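Local structure of sensor protein, Kinase (Polaromonas sp. JS666, 3GRC) at residues M25-F31 with L117-H122. The protein probably acts in two-component signalling as a sensor kinase, its CheY-like receiver domain being expected to accept a phosphoryl group. Residues are numbered along the deposited sequence; the frame is centred on the assembly and turned at random.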
HETATM    1  N   MSE A  25       6.474   2.815 -11.989  1.00 17.28           N
HETATM    2  CA  MSE A  25       7.674   2.828 -11.113  1.00 20.46           C
HETATM    3  C   MSE A  25       7.956   1.423 -10.544  1.00 19.68           C
HETATM    4  O   MSE A  25       9.104   0.984 -10.445  1.00 20.19           O
HETATM    5  CB  MSE A  25       7.489   3.771  -9.902  1.00 21.95           C
HETATM    6  CG  MSE A  25       7.462   5.243 -10.171  1.00 24.20           C
HETATM    7 SE   MSE A  25       7.318   6.222  -8.471  1.00 30.49          SE
HETATM    8  CE  MSE A  25       7.627   7.994  -9.261  1.00 25.87           C
ATOM      9  N   LEU A  26       6.897   0.739 -10.139  1.00 17.36           N
ATOM     10  CA  LEU A  26       7.055  -0.583  -9.568  1.00 19.37           C
ATOM     11  C   LEU A  26       7.647  -1.550 -10.582  1.00 21.65           C
ATOM     12  O   LEU A  26       8.504  -2.373 -10.243  1.00 21.53           O
ATOM     13  CB  LEU A  26       5.715  -1.103  -9.059  1.00 18.51           C
ATOM     14  CG  LEU A  26       5.271  -0.365  -7.802  1.00 21.93           C
ATOM     15  CD1 LEU A  26       4.017  -1.008  -7.179  1.00 20.65           C
ATOM     16  CD2 LEU A  26       6.422  -0.407  -6.838  1.00 22.90           C
ATOM     17  N   GLU A  27       7.188  -1.437 -11.822  1.00 21.50           N
ATOM     18  CA  GLU A  27       7.684  -2.286 -12.889  1.00 24.76           C
ATOM     19  C   GLU A  27       9.193  -2.040 -13.039  1.00 25.51           C
ATOM     20  O   GLU A  27       9.964  -2.980 -13.153  1.00 24.29           O
ATOM     21  CB  GLU A  27       6.955  -1.994 -14.209  1.00 26.01           C
ATOM     22  CG  GLU A  27       7.471  -2.818 -15.395  1.00 33.16           C
ATOM     23  CD  GLU A  27       6.638  -2.631 -16.654  1.00 37.39           C
ATOM     24  OE1 GLU A  27       6.481  -1.479 -17.107  1.00 37.82           O
ATOM     25  OE2 GLU A  27       6.135  -3.644 -17.192  1.00 42.48           O
ATOM     26  N   LYS A  28       9.627  -0.787 -13.031  1.00 25.54           N
ATOM     27  CA  LYS A  28      11.062  -0.547 -13.141  1.00 28.94           C
ATOM     28  C   LYS A  28      11.804  -1.223 -11.979  1.00 28.62           C
ATOM     29  O   LYS A  28      12.914  -1.711 -12.149  1.00 30.77           O
ATOM     30  CB  LYS A  28      11.366   0.948 -13.144  1.00 29.63           C
ATOM     31  CG  LYS A  28      10.950   1.652 -14.416  1.00 32.81           C
ATOM     32  CD  LYS A  28      11.711   1.120 -15.605  1.00 34.03           C
ATOM     33  CE  LYS A  28      11.502   2.013 -16.811  1.00 36.99           C
ATOM     34  NZ  LYS A  28      12.143   1.447 -18.028  1.00 39.00           N
ATOM     35  N   GLY A  29      11.176  -1.261 -10.808  1.00 27.15           N
ATOM     36  CA  GLY A  29      11.800  -1.860  -9.645  1.00 24.56           C
ATOM     37  C   GLY A  29      11.671  -3.370  -9.523  1.00 24.74           C
ATOM     38  O   GLY A  29      12.021  -3.933  -8.484  1.00 26.63           O
ATOM     39  N   GLY A  30      11.150  -4.024 -10.561  1.00 23.02           N
ATOM     40  CA  GLY A  30      11.022  -5.470 -10.544  1.00 21.45           C
ATOM     41  C   GLY A  30       9.719  -6.028 -10.016  1.00 22.67           C
ATOM     42  O   GLY A  30       9.606  -7.230  -9.786  1.00 24.76           O
ATOM     43  N   PHE A  31       8.723  -5.174  -9.839  1.00 22.29           N
ATOM     44  CA  PHE A  31       7.437  -5.613  -9.312  1.00 22.27           C
ATOM     45  C   PHE A  31       6.279  -5.604 -10.310  1.00 22.47           C
ATOM     46  O   PHE A  31       6.155  -4.672 -11.100  1.00 23.83           O
ATOM     47  CB  PHE A  31       7.020  -4.713  -8.143  1.00 22.44           C
ATOM     48  CG  PHE A  31       7.895  -4.818  -6.932  1.00 25.74           C
ATOM     49  CD1 PHE A  31       7.776  -5.899  -6.065  1.00 26.40           C
ATOM     50  CD2 PHE A  31       8.774  -3.789  -6.601  1.00 26.16           C
ATOM     51  CE1 PHE A  31       8.512  -5.945  -4.880  1.00 26.11           C
ATOM     52  CE2 PHE A  31       9.510  -3.832  -5.418  1.00 27.17           C
ATOM     53  CZ  PHE A  31       9.374  -4.913  -4.557  1.00 26.51           C
ATOM     54  N   LEU A 117      10.653   4.459  -2.327  1.00 20.31           N
ATOM     55  CA  LEU A 117       9.505   3.575  -2.527  1.00 18.30           C
ATOM     56  C   LEU A 117       9.915   2.127  -2.728  1.00 18.15           C
ATOM     57  O   LEU A 117       9.386   1.230  -2.074  1.00 18.65           O
ATOM     58  CB  LEU A 117       8.666   4.006  -3.734  1.00 16.16           C
ATOM     59  CG  LEU A 117       7.558   3.024  -4.160  1.00 17.16           C
ATOM     60  CD1 LEU A 117       6.533   2.894  -3.053  1.00 16.04           C
ATOM     61  CD2 LEU A 117       6.893   3.512  -5.442  1.00 16.82           C
ATOM     62  N   ILE A 118      10.842   1.904  -3.654  1.00 17.97           N
ATOM     63  CA  ILE A 118      11.293   0.556  -3.965  1.00 19.42           C
ATOM     64  C   ILE A 118      12.022  -0.041  -2.758  1.00 18.73           C
ATOM     65  O   ILE A 118      11.761  -1.175  -2.371  1.00 21.62           O
ATOM     66  CB  ILE A 118      12.199   0.567  -5.214  1.00 18.54           C
ATOM     67  CG1 ILE A 118      11.495   1.327  -6.358  1.00 21.31           C
ATOM     68  CG2 ILE A 118      12.522  -0.864  -5.647  1.00 19.32           C
ATOM     69  CD1 ILE A 118      10.129   0.762  -6.778  1.00 19.54           C
ATOM     70  N   LEU A 119      12.893   0.746  -2.143  1.00 19.63           N
ATOM     71  CA  LEU A 119      13.639   0.296  -0.972  1.00 21.75           C
ATOM     72  C   LEU A 119      12.671  -0.110   0.140  1.00 22.28           C
ATOM     73  O   LEU A 119      12.781  -1.207   0.697  1.00 23.27           O
ATOM     74  CB  LEU A 119      14.569   1.399  -0.470  1.00 19.31           C
ATOM     75  CG  LEU A 119      15.355   1.070   0.804  1.00 22.19           C
ATOM     76  CD1 LEU A 119      16.226  -0.172   0.571  1.00 21.21           C
ATOM     77  CD2 LEU A 119      16.215   2.261   1.197  1.00 22.65           C
ATOM     78  N   SER A 120      11.721   0.774   0.443  1.00 22.85           N
ATOM     79  CA  SER A 120      10.714   0.520   1.473  1.00 22.40           C
ATOM     80  C   SER A 120       9.905  -0.754   1.207  1.00 23.21           C
ATOM     81  O   SER A 120       9.681  -1.539   2.122  1.00 25.02           O
ATOM     82  CB  SER A 120       9.756   1.711   1.608  1.00 21.84           C
ATOM     83  OG  SER A 120      10.411   2.864   2.110  1.00 22.34           O
ATOM     84  N   LEU A 121       9.461  -0.977  -0.026  1.00 22.88           N
ATOM     85  CA  LEU A 121       8.699  -2.199  -0.296  1.00 23.49           C
ATOM     86  C   LEU A 121       9.562  -3.444  -0.056  1.00 25.04           C
ATOM     87  O   LEU A 121       9.095  -4.412   0.533  1.00 24.94           O
ATOM     88  CB  LEU A 121       8.125  -2.199  -1.721  1.00 19.97           C
ATOM     89  CG  LEU A 121       6.906  -1.291  -1.934  1.00 19.62           C
ATOM     90  CD1 LEU A 121       6.705  -1.050  -3.415  1.00 22.16           C
ATOM     91  CD2 LEU A 121       5.660  -1.912  -1.324  1.00 19.59           C
ATOM     92  N   HIS A 122      10.814  -3.418  -0.507  1.00 27.18           N
ATOM     93  CA  HIS A 122      11.721  -4.552  -0.294  1.00 30.48           C
ATOM     94  C   HIS A 122      11.877  -4.802   1.205  1.00 31.42           C
ATOM     95  O   HIS A 122      11.759  -5.934   1.663  1.00 31.41           O
ATOM     96  CB  HIS A 122      13.096  -4.279  -0.919  1.00 32.35           C
ATOM     97  CG  HIS A 122      13.146  -4.543  -2.393  1.00 34.28           C
ATOM     98  ND1 HIS A 122      14.007  -3.876  -3.239  1.00 36.69           N
ATOM     99  CD2 HIS A 122      12.434  -5.390  -3.164  1.00 34.60           C
ATOM    100  CE1 HIS A 122      13.816  -4.304  -4.477  1.00 37.46           C
ATOM    101  NE2 HIS A 122      12.869  -5.219  -4.461  1.00 35.95           N
TER
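Leu117 reaches across to helix 16-28 with its CD2 methyl, which meets the selenium of Met25, a selenomethionine, at 4.1 Å and also lies against Leu26; the extended Met25 chain crosses the leucine at about a right angle. Branched leucines suit this buried side, where Leu117 also packs on Leu108 and Leu26 on Ile9 and Ile11 of the sheet. Ile118 stands opposite the end of that helix. Its CG1 branch sits beside its own backbone N (chi1 -51°); CD1, at its end, lies 3.9 Å from Leu26 CD2 and near Met25 O, while CG2 faces Gly29 CA at 4.2 Å. A side chain on Gly29 would run into CD1, and so glycine suits this close approach. Gly30, at positive phi, then ends the helix in a Schellman motif, with Phe31 N hydrogen-bonded to Leu26 O and Gly30 N to Glu27 O. Leu121 presses CD1 to 3.5 Å from Leu26 CD2, a tight methyl pair, and sets CB near Phe31 CZ. Exposed His122 brings a flat ring to Phe31, CD2 to CZ 3.4 Å, planes inclined at 39°. Phe31 also meets Ile118 CG2 at its ring edge and touches Ile9 and Ile125, so an alanine here would probably open a gap between this turn and helix 114-128, over strand 8-12, robbing Ile118, Leu121 and His122 of a partner. With no hydrogen bond across it, this apolar contact depends on shape fit and the exclusion of water.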